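PDB 1N5V: actva-orf6 monooxygenase from Streptomyces coelicolor, which probably oxidises an aromatic polyketide intermediate on the way to the antibiotic actinorhodin, using molecular oxygen without a metal or added cofactor. Local coordinates for residues 9-14 and 103-108; 13-18 and 56-61; 43-48 and 63-68. All coordinates share one frame; numbering follows the deposited sequence.

Interaction 1: residues 9-14 and 103-108; sequences GFVAVV and MTPRGA. With NOM (7-hydroxy-5-methyl-3,3a,5,11b-tetrahydro-1,4-dioxa-cyclopenta[a]anthracene-2,6,11-trione), chain C.
Val11 and Met103 form a hydrogen-bonded antiparallel pair, the single bridge between 9-14 and 103-108; the pairing continues toward Val101, which Val13 bonds through the backbone. Val11 N donates to Met103 O at 2.8 Å, and Met103 N returns a bond to Val11 O at 3.0 Å, the more bent of the two. The strand axes run at 121° to each other; 103-108 diverges from 9-14, and from Met103 on it pairs antiparallel with a strand of the second subunit. This is how the ferredoxin-like sheet of the ABM family is carried across the dimer, consistent with the dimeric alpha+beta barrel. On the other edge of strand 10-14, Gly9 and Phe10 both face Trp65 in a classic beta bulge.

Beside the bridge the packing is apolar. The first torsion of Met103 puts CG between its backbone N and carbonyl carbon (chi1 70°), right against Val11, with CG to Val11 CB at 3.7 Å. The chain then runs on toward Val13, and with the bend at chi3 Met103 CE lies 3.6 Å from Val13 CG2. Val11 spreads its branches: CG1 leans on the Met103 thioether, while CG2 meets Pro105 CG at 4.1 Å. Alternate residues look into the ligand pocket, with Ala12 CB 3.7 Å from O3 of NOM and Val14 CG2 3.7 Å from its C8.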
loop_
_atom_site.group_PDB
_atom_site.type_symbol
_atom_site.label_atom_id
_atom_site.label_comp_id
_atom_site.label_asym_id
_atom_site.label_seq_id
_atom_site.Cartn_x
_atom_site.Cartn_y
_atom_site.Cartn_z
ATOM N N GLY A 9 10.629 -7.538 3.585
ATOM C CA GLY A 9 10.694 -8.619 2.590
ATOM C C GLY A 9 9.322 -9.019 2.065
ATOM O O GLY A 9 9.269 -9.756 1.105
ATOM N N PHE A 10 8.235 -8.568 2.681
ATOM C CA PHE A 10 6.937 -9.045 2.282
ATOM C C PHE A 10 5.883 -8.062 2.749
ATOM O O PHE A 10 5.929 -7.582 3.863
ATOM C CB PHE A 10 6.711 -10.441 2.868
ATOM C CG PHE A 10 5.458 -11.171 2.479
ATOM C CD1 PHE A 10 5.403 -11.915 1.313
ATOM C CD2 PHE A 10 4.336 -11.128 3.290
ATOM C CE1 PHE A 10 4.244 -12.573 0.938
ATOM C CE2 PHE A 10 3.184 -11.799 2.918
ATOM C CZ PHE A 10 3.138 -12.566 1.770
ATOM N N VAL A 11 4.927 -7.817 1.876
ATOM C CA VAL A 11 3.844 -6.890 2.052
ATOM C C VAL A 11 2.532 -7.571 1.742
ATOM O O VAL A 11 2.294 -8.242 0.738
ATOM C CB VAL A 11 4.076 -5.656 1.140
ATOM C CG1 VAL A 11 2.875 -4.697 1.106
ATOM C CG2 VAL A 11 5.315 -4.866 1.561
ATOM N N ALA A 12 1.562 -7.313 2.593
ATOM C CA ALA A 12 0.164 -7.721 2.450
ATOM C C ALA A 12 -0.654 -6.421 2.411
ATOM O O ALA A 12 -0.599 -5.531 3.264
ATOM C CB ALA A 12 -0.259 -8.606 3.623
ATOM N N VAL A 13 -1.428 -6.251 1.368
ATOM C CA VAL A 13 -2.318 -5.109 1.188
ATOM C C VAL A 13 -3.713 -5.704 1.310
ATOM O O VAL A 13 -4.126 -6.488 0.470
ATOM C CB VAL A 13 -2.119 -4.474 -0.189
ATOM C CG1 VAL A 13 -3.151 -3.376 -0.380
ATOM C CG2 VAL A 13 -0.694 -3.963 -0.326
ATOM N N VAL A 14 -4.410 -5.369 2.362
ATOM C CA VAL A 14 -5.687 -5.932 2.721
ATOM C C VAL A 14 -6.731 -4.820 2.661
ATOM O O VAL A 14 -6.713 -3.920 3.483
ATOM C CB VAL A 14 -5.677 -6.536 4.144
ATOM C CG1 VAL A 14 -6.976 -7.259 4.449
ATOM C CG2 VAL A 14 -4.528 -7.529 4.356
ATOM N N MET A 103 2.756 -9.466 -1.983
ATOM C CA MET A 103 3.738 -8.862 -2.808
ATOM C C MET A 103 5.033 -8.556 -2.109
ATOM O O MET A 103 5.212 -8.404 -0.892
ATOM C CB MET A 103 3.038 -7.539 -3.314
ATOM C CG MET A 103 2.844 -6.491 -2.266
ATOM S SD MET A 103 1.976 -4.983 -2.787
ATOM C CE MET A 103 0.409 -5.633 -3.295
ATOM N N THR A 104 6.005 -8.281 -2.987
ATOM C CA THR A 104 7.365 -7.945 -2.512
ATOM C C THR A 104 7.774 -6.598 -3.015
ATOM O O THR A 104 7.665 -6.326 -4.230
ATOM C CB THR A 104 8.190 -9.126 -3.109
ATOM O OG1 THR A 104 8.045 -10.220 -2.164
ATOM C CG2 THR A 104 9.618 -8.846 -3.371
ATOM N N PRO A 105 8.371 -5.780 -2.171
ATOM C CA PRO A 105 8.867 -4.488 -2.607
ATOM C C PRO A 105 9.953 -4.689 -3.673
ATOM O O PRO A 105 10.709 -5.634 -3.471
ATOM C CB PRO A 105 9.343 -3.798 -1.357
ATOM C CG PRO A 105 9.046 -4.669 -0.194
ATOM C CD PRO A 105 8.597 -5.998 -0.741
ATOM N N ARG A 106 9.969 -3.922 -4.761
ATOM C CA ARG A 106 10.981 -4.105 -5.795
ATOM C C ARG A 106 11.839 -2.856 -6.040
ATOM O O ARG A 106 13.060 -2.937 -5.921
ATOM C CB ARG A 106 10.430 -4.592 -7.127
ATOM C CG ARG A 106 10.222 -6.061 -7.296
ATOM C CD ARG A 106 11.451 -6.941 -7.074
ATOM N NE ARG A 106 11.105 -8.299 -6.681
ATOM C CZ ARG A 106 11.631 -9.290 -5.997
ATOM N NH1 ARG A 106 12.820 -9.239 -5.402
ATOM N NH2 ARG A 106 10.952 -10.434 -5.850
ATOM N N GLY A 107 11.273 -1.703 -6.323
ATOM C CA GLY A 107 11.945 -0.445 -6.548
ATOM C C GLY A 107 11.186 0.666 -5.791
ATOM O O GLY A 107 10.033 0.517 -5.324
ATOM N N ALA A 108 11.876 1.783 -5.617
ATOM C CA ALA A 108 11.402 2.941 -4.911
ATOM C C ALA A 108 12.143 4.221 -5.295
ATOM O O ALA A 108 13.332 4.319 -5.601
ATOM C CB ALA A 108 11.554 2.773 -3.400
HETATM C C1 NOM C . -1.759 -6.862 10.294
HETATM C C2 NOM C . -3.082 -7.259 10.194
HETATM C C3 NOM C . -3.448 -8.142 9.185
HETATM C C4 NOM C . -2.527 -8.658 8.262
HETATM C C5 NOM C . -1.203 -8.245 8.397
HETATM C C6 NOM C . -0.819 -7.371 9.411
HETATM C C10 NOM C . -4.810 -8.559 9.054
HETATM C C9 NOM C . -5.215 -9.469 8.024
HETATM C C8 NOM C . -4.299 -9.998 7.094
HETATM C C7 NOM C . -2.926 -9.574 7.230
HETATM O O3 NOM C . -2.144 -10.034 6.415
HETATM O O4 NOM C . -5.691 -8.161 9.812
HETATM O O2 NOM C . -0.258 -8.694 7.501
HETATM C C13 NOM C . -6.564 -9.821 7.981
HETATM C C14 NOM C . -7.012 -10.471 6.649
HETATM O O1 NOM C . -6.092 -11.282 5.995
HETATM C C11 NOM C . -4.741 -10.869 6.118
HETATM C C12 NOM C . -3.970 -11.167 4.858
HETATM C C15 NOM C . -8.401 -11.036 6.849
HETATM C C16 NOM C . -8.893 -10.265 8.105
HETATM O O5 NOM C . -10.086 -10.382 8.424
HETATM O O6 NOM C . -8.071 -9.582 8.732
#

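Interaction 2: residues 13-18 and 56-61; sequences VVTFPV and GTAVVN. With NOM (7-hydroxy-5-methyl-3,3a,5,11b-tetrahydro-1,4-dioxa-cyclopenta[a]anthracene-2,6,11-trione), chain C.
Val14 and Phe16 pair with Asn61 and Val59 as hydrogen-bonded positions of an antiparallel sheet, the two central strands of the ferredoxin-like fold. The rungs are nearly straight; the Phe16 N to Val59 O bond, 2.7 Å, makes 177° at the hydrogen. Past the last bridge, Val18 N still reaches Thr57 O at 3.0 Å, although it sits well above that carbonyl's plane.

From Phe16 CB, 3.7 Å from Val59 O, the side chain turns so that CG stands beside its own backbone N (chi1 -64°), which swings the ring back along the strand toward Val14, and CD1 passes 3.6 Å from Val59 O. That oxygen therefore lies at the ring edge, in its plane. Farther out, CE2 comes 4.0 Å from NOM O5, and CZ ends 3.9 Å from NOM O6. Leu27 of helix 21-31, with Leu94 and Pro98, packs round the same ring.

On the other face Thr15 and Val60 stand side by side, OG1 beside CG2, while Val60 packs on Met103 of the second subunit. Back in the pocket, Asn61 extends its amide to the phenol ring of NOM, where ND2 lies 3.3 Å from NOM C2.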
loop_
_atom_site.group_PDB
_atom_site.type_symbol
_atom_site.label_atom_id
_atom_site.label_comp_id
_atom_site.label_asym_id
_atom_site.label_seq_id
_atom_site.Cartn_x
_atom_site.Cartn_y
_atom_site.Cartn_z
ATOM N N VAL A 13 -1.428 -6.251 1.368
ATOM C CA VAL A 13 -2.318 -5.109 1.188
ATOM C C VAL A 13 -3.713 -5.704 1.310
ATOM O O VAL A 13 -4.126 -6.488 0.470
ATOM C CB VAL A 13 -2.119 -4.474 -0.189
ATOM C CG1 VAL A 13 -3.151 -3.376 -0.380
ATOM C CG2 VAL A 13 -0.694 -3.963 -0.326
ATOM N N VAL A 14 -4.410 -5.369 2.362
ATOM C CA VAL A 14 -5.687 -5.932 2.721
ATOM C C VAL A 14 -6.731 -4.820 2.661
ATOM O O VAL A 14 -6.713 -3.920 3.483
ATOM C CB VAL A 14 -5.677 -6.536 4.144
ATOM C CG1 VAL A 14 -6.976 -7.259 4.449
ATOM C CG2 VAL A 14 -4.528 -7.529 4.356
ATOM N N THR A 15 -7.695 -5.011 1.803
ATOM C CA THR A 15 -8.826 -4.161 1.555
ATOM C C THR A 15 -10.147 -4.646 2.129
ATOM O O THR A 15 -10.589 -5.733 1.734
ATOM C CB THR A 15 -9.041 -4.017 0.029
ATOM O OG1 THR A 15 -7.823 -3.422 -0.460
ATOM C CG2 THR A 15 -10.162 -3.041 -0.294
ATOM N N PHE A 16 -10.743 -3.856 3.009
ATOM C CA PHE A 16 -12.017 -4.209 3.629
ATOM C C PHE A 16 -13.159 -3.350 3.069
ATOM O O PHE A 16 -13.154 -2.132 3.293
ATOM C CB PHE A 16 -11.990 -3.897 5.146
ATOM C CG PHE A 16 -11.006 -4.677 5.969
ATOM C CD1 PHE A 16 -9.673 -4.258 6.007
ATOM C CD2 PHE A 16 -11.384 -5.768 6.727
ATOM C CE1 PHE A 16 -8.722 -4.981 6.710
ATOM C CE2 PHE A 16 -10.431 -6.481 7.469
ATOM C CZ PHE A 16 -9.100 -6.099 7.445
ATOM N N PRO A 17 -14.150 -3.970 2.455
ATOM C CA PRO A 17 -15.302 -3.294 1.867
ATOM C C PRO A 17 -16.349 -2.893 2.881
ATOM O O PRO A 17 -16.827 -3.702 3.667
ATOM C CB PRO A 17 -15.820 -4.296 0.825
ATOM C CG PRO A 17 -15.487 -5.621 1.441
ATOM C CD PRO A 17 -14.198 -5.434 2.200
ATOM N N VAL A 18 -16.592 -1.573 3.025
ATOM C CA VAL A 18 -17.499 -1.039 4.051
ATOM C C VAL A 18 -18.574 -0.150 3.429
ATOM O O VAL A 18 -18.500 0.240 2.255
ATOM C CB VAL A 18 -16.755 -0.276 5.164
ATOM C CG1 VAL A 18 -15.733 -1.184 5.895
ATOM C CG2 VAL A 18 -16.083 0.990 4.621
ATOM N N GLY A 56 -14.939 6.702 0.659
ATOM C CA GLY A 56 -15.763 6.196 1.759
ATOM C C GLY A 56 -16.047 4.688 1.665
ATOM O O GLY A 56 -16.719 4.204 2.591
ATOM N N THR A 57 -15.632 3.948 0.619
ATOM C CA THR A 57 -16.085 2.558 0.495
ATOM C C THR A 57 -15.098 1.509 1.036
ATOM O O THR A 57 -15.485 0.343 1.039
ATOM C CB THR A 57 -16.362 2.125 -0.964
ATOM O OG1 THR A 57 -15.049 2.104 -1.612
ATOM C CG2 THR A 57 -17.252 3.045 -1.786
ATOM N N ALA A 58 -13.883 1.869 1.454
ATOM C CA ALA A 58 -12.979 0.812 1.891
ATOM C C ALA A 58 -11.972 1.273 2.908
ATOM O O ALA A 58 -11.680 2.467 3.036
ATOM C CB ALA A 58 -12.280 0.246 0.626
ATOM N N VAL A 59 -11.530 0.345 3.725
ATOM C CA VAL A 59 -10.417 0.542 4.636
ATOM C C VAL A 59 -9.298 -0.354 4.125
ATOM O O VAL A 59 -9.590 -1.482 3.752
ATOM C CB VAL A 59 -10.702 0.243 6.119
ATOM C CG1 VAL A 59 -9.397 0.201 6.925
ATOM C CG2 VAL A 59 -11.619 1.320 6.643
ATOM N N VAL A 60 -8.113 0.151 3.908
ATOM C CA VAL A 60 -6.994 -0.598 3.353
ATOM C C VAL A 60 -5.849 -0.685 4.349
ATOM O O VAL A 60 -5.401 0.328 4.896
ATOM C CB VAL A 60 -6.477 0.097 2.095
ATOM C CG1 VAL A 60 -5.271 -0.674 1.528
ATOM C CG2 VAL A 60 -7.555 0.204 1.011
ATOM N N ASN A 61 -5.326 -1.838 4.638
ATOM C CA ASN A 61 -4.180 -2.054 5.524
ATOM C C ASN A 61 -2.959 -2.346 4.618
ATOM O O ASN A 61 -3.060 -3.276 3.852
ATOM C CB ASN A 61 -4.444 -3.326 6.351
ATOM C CG ASN A 61 -3.316 -3.797 7.242
ATOM O OD1 ASN A 61 -2.389 -3.088 7.545
ATOM N ND2 ASN A 61 -3.336 -4.984 7.855
HETATM C C1 NOM C . -1.759 -6.862 10.294
HETATM C C2 NOM C . -3.082 -7.259 10.194
HETATM C C3 NOM C . -3.448 -8.142 9.185
HETATM C C4 NOM C . -2.527 -8.658 8.262
HETATM C C5 NOM C . -1.203 -8.245 8.397
HETATM C C6 NOM C . -0.819 -7.371 9.411
HETATM C C10 NOM C . -4.810 -8.559 9.054
HETATM C C9 NOM C . -5.215 -9.469 8.024
HETATM C C8 NOM C . -4.299 -9.998 7.094
HETATM C C7 NOM C . -2.926 -9.574 7.230
HETATM O O3 NOM C . -2.144 -10.034 6.415
HETATM O O4 NOM C . -5.691 -8.161 9.812
HETATM O O2 NOM C . -0.258 -8.694 7.501
HETATM C C13 NOM C . -6.564 -9.821 7.981
HETATM C C14 NOM C . -7.012 -10.471 6.649
HETATM O O1 NOM C . -6.092 -11.282 5.995
HETATM C C11 NOM C . -4.741 -10.869 6.118
HETATM C C12 NOM C . -3.970 -11.167 4.858
HETATM C C15 NOM C . -8.401 -11.036 6.849
HETATM C C16 NOM C . -8.893 -10.265 8.105
HETATM O O5 NOM C . -10.086 -10.382 8.424
HETATM O O6 NOM C . -8.071 -9.582 8.732
#

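Interaction 3: residues 43-48 and 63-68; sequences PGFLSA and AQWESE. With NOM (7-hydroxy-5-methyl-3,3a,5,11b-tetrahydro-1,4-dioxa-cyclopenta[a]anthracene-2,6,11-trione), chain C.
Phe45 and Trp65 meet across a non-hydrogen-bonded pair, edge-to-face. Phe45 has CG anti to its backbone N (chi1 174°), which brings CD1 over the rim of the indole face, 3.7 Å from Trp65 CZ2. The ring planes are turned by 67°, and the Phe45 edge points at the indole face. Phe45 CA also sits over the Trp65 six-membered ring, a CH-pi contact of 3.9 Å to its centroid. Trp65 CG lies beside its own backbone N (chi1 -74°), and the indole lies over 43-48 with CE3 3.5 Å from Gly44 O. From there the pyrrole edge reaches the ligand: Trp65 NE1 donates to NOM O2 at 2.9 Å. Tyr71, edge-to-face with this indole, bonds NOM as well.

The register of the hairpin of strands 45-53 and 58-65 shifts by one here in a classic beta bulge, with Leu46 and Ser47 both opposite Gln64. Gln64 O takes Leu46 N at 2.9 Å and, more weakly, Ser47 N, which also stands over the centre of the Phe45 ring.

On the reverse face Ser47 OG donates to Gln64 OE1 at 2.7 Å, from above the amide carbonyl plane rather than along a lone pair. The same OE1 bonds Ala1 N, so two partners fix the end of the extended Gln64 chain. Leu46 crosses Glu66 at about a right angle, its branches lying over Glu66 CG. Facing the pocket, Ala63 CB comes 3.4 Å from NOM O2, and Ala48 CB lies against the phenol ring of NOM.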
loop_
_atom_site.group_PDB
_atom_site.type_symbol
_atom_site.label_atom_id
_atom_site.label_comp_id
_atom_site.label_asym_id
_atom_site.label_seq_id
_atom_site.Cartn_x
_atom_site.Cartn_y
_atom_site.Cartn_z
ATOM N N PRO A 43 7.879 -11.602 16.210
ATOM C CA PRO A 43 9.071 -11.577 15.376
ATOM C C PRO A 43 8.671 -11.589 13.906
ATOM O O PRO A 43 7.890 -12.396 13.380
ATOM C CB PRO A 43 9.887 -12.823 15.723
ATOM C CG PRO A 43 9.367 -13.188 17.082
ATOM C CD PRO A 43 7.879 -12.838 17.025
ATOM N N GLY A 44 9.265 -10.597 13.246
ATOM C CA GLY A 44 9.070 -10.374 11.836
ATOM C C GLY A 44 8.094 -9.251 11.509
ATOM O O GLY A 44 8.124 -8.778 10.373
ATOM N N PHE A 45 7.229 -8.861 12.400
ATOM C CA PHE A 45 6.203 -7.842 12.084
ATOM C C PHE A 45 6.792 -6.456 12.024
ATOM O O PHE A 45 7.507 -6.189 13.002
ATOM C CB PHE A 45 5.151 -7.832 13.204
ATOM C CG PHE A 45 4.128 -6.718 13.064
ATOM C CD1 PHE A 45 3.202 -6.750 12.048
ATOM C CD2 PHE A 45 4.093 -5.683 13.979
ATOM C CE1 PHE A 45 2.236 -5.750 11.966
ATOM C CE2 PHE A 45 3.135 -4.677 13.888
ATOM C CZ PHE A 45 2.184 -4.723 12.872
ATOM N N LEU A 46 6.590 -5.701 10.966
ATOM C CA LEU A 46 7.151 -4.369 10.860
ATOM C C LEU A 46 6.083 -3.286 11.016
ATOM O O LEU A 46 6.343 -2.213 11.564
ATOM C CB LEU A 46 7.971 -4.210 9.561
ATOM C CG LEU A 46 9.230 -5.113 9.437
ATOM C CD1 LEU A 46 9.999 -4.989 8.127
ATOM C CD2 LEU A 46 10.207 -4.774 10.589
ATOM N N SER A 47 4.869 -3.419 10.519
ATOM C CA SER A 47 3.869 -2.384 10.680
ATOM C C SER A 47 2.586 -2.804 10.001
ATOM O O SER A 47 2.613 -3.695 9.164
ATOM C CB SER A 47 4.319 -1.055 10.025
ATOM O OG SER A 47 4.318 -1.170 8.596
ATOM N N ALA A 48 1.493 -2.231 10.442
ATOM C CA ALA A 48 0.204 -2.368 9.764
ATOM C C ALA A 48 -0.410 -0.952 9.771
ATOM O O ALA A 48 -0.777 -0.428 10.848
ATOM C CB ALA A 48 -0.682 -3.414 10.399
ATOM N N ALA A 63 0.551 -3.654 5.174
ATOM C CA ALA A 63 1.269 -4.331 6.234
ATOM C C ALA A 63 2.655 -4.776 5.779
ATOM O O ALA A 63 2.882 -5.342 4.683
ATOM C CB ALA A 63 0.414 -5.478 6.717
ATOM N N GLN A 64 3.658 -4.478 6.569
ATOM C CA GLN A 64 5.065 -4.765 6.253
ATOM C C GLN A 64 5.587 -5.888 7.146
ATOM O O GLN A 64 5.299 -5.868 8.343
ATOM C CB GLN A 64 5.919 -3.522 6.560
ATOM C CG GLN A 64 5.863 -2.361 5.605
ATOM C CD GLN A 64 6.611 -1.127 6.113
ATOM O OE1 GLN A 64 6.662 -0.854 7.333
ATOM N NE2 GLN A 64 7.192 -0.311 5.234
ATOM N N TRP A 65 6.250 -6.894 6.565
ATOM C CA TRP A 65 6.746 -8.060 7.203
ATOM C C TRP A 65 8.197 -8.291 6.752
ATOM O O TRP A 65 8.516 -7.929 5.620
ATOM C CB TRP A 65 5.983 -9.383 6.884
ATOM C CG TRP A 65 4.676 -9.376 7.600
ATOM C CD1 TRP A 65 3.521 -8.771 7.139
ATOM C CD2 TRP A 65 4.409 -9.877 8.931
ATOM N NE1 TRP A 65 2.569 -8.901 8.123
ATOM C CE2 TRP A 65 3.062 -9.586 9.210
ATOM C CE3 TRP A 65 5.142 -10.533 9.881
ATOM C CZ2 TRP A 65 2.441 -9.951 10.384
ATOM C CZ3 TRP A 65 4.548 -10.917 11.075
ATOM C CH2 TRP A 65 3.202 -10.616 11.332
ATOM N N GLU A 66 9.009 -8.928 7.610
ATOM C CA GLU A 66 10.408 -9.072 7.180
ATOM C C GLU A 66 10.535 -10.104 6.064
ATOM O O GLU A 66 11.354 -9.973 5.143
ATOM C CB GLU A 66 11.345 -9.338 8.315
ATOM C CG GLU A 66 11.410 -8.394 9.494
ATOM C CD GLU A 66 12.561 -8.716 10.438
ATOM O OE1 GLU A 66 13.071 -9.871 10.405
ATOM O OE2 GLU A 66 13.010 -7.839 11.219
ATOM N N SER A 67 9.664 -11.091 6.054
ATOM C CA SER A 67 9.681 -12.142 5.051
ATOM C C SER A 67 8.323 -12.827 5.076
ATOM O O SER A 67 7.533 -12.684 6.036
ATOM C CB SER A 67 10.825 -13.138 5.371
ATOM O OG SER A 67 10.477 -13.863 6.537
ATOM N N GLU A 68 8.134 -13.658 4.060
ATOM C CA GLU A 68 6.916 -14.472 3.983
ATOM C C GLU A 68 6.875 -15.527 5.063
ATOM O O GLU A 68 5.823 -15.925 5.648
ATOM C CB GLU A 68 6.884 -15.134 2.571
ATOM C CG GLU A 68 5.571 -15.836 2.332
ATOM C CD GLU A 68 5.430 -16.642 1.046
ATOM O OE1 GLU A 68 6.049 -16.396 -0.011
ATOM O OE2 GLU A 68 4.637 -17.605 1.086
HETATM C C1 NOM C . -1.759 -6.862 10.294
HETATM C C2 NOM C . -3.082 -7.259 10.194
HETATM C C3 NOM C . -3.448 -8.142 9.185
HETATM C C4 NOM C . -2.527 -8.658 8.262
HETATM C C5 NOM C . -1.203 -8.245 8.397
HETATM C C6 NOM C . -0.819 -7.371 9.411
HETATM C C10 NOM C . -4.810 -8.559 9.054
HETATM C C9 NOM C . -5.215 -9.469 8.024
HETATM C C8 NOM C . -4.299 -9.998 7.094
HETATM C C7 NOM C . -2.926 -9.574 7.230
HETATM O O3 NOM C . -2.144 -10.034 6.415
HETATM O O4 NOM C . -5.691 -8.161 9.812
HETATM O O2 NOM C . -0.258 -8.694 7.501
HETATM C C13 NOM C . -6.564 -9.821 7.981
HETATM C C14 NOM C . -7.012 -10.471 6.649
HETATM O O1 NOM C . -6.092 -11.282 5.995
HETATM C C11 NOM C . -4.741 -10.869 6.118
HETATM C C12 NOM C . -3.970 -11.167 4.858
HETATM C C15 NOM C . -8.401 -11.036 6.849
HETATM C C16 NOM C . -8.893 -10.265 8.105
HETATM O O5 NOM C . -10.086 -10.382 8.424
HETATM O O6 NOM C . -8.071 -9.582 8.732
#

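Overall arrangement
Strand 10-17 comes first in the chain and takes part in two contacts. Its start, in interaction 1, pairs with strand 99-109, 89 residues on, and closes the longest loop, while its later half, in interaction 2, pairs with 56-61, with helix 21-31 and strand 45-53 lying between in the chain. Interaction 3 closes the short hairpin between 43-48 and 63-68; it lies wholly within the loop of interaction 1 but crosses interaction 2, since their segments alternate. Phe10 O to Trp65 N and Ala12 O to Ala63 N join interactions 1 and 3. Together the three contacts set the sheet order 45-53, 58-65, 10-17, 99-109, and all touch NOM.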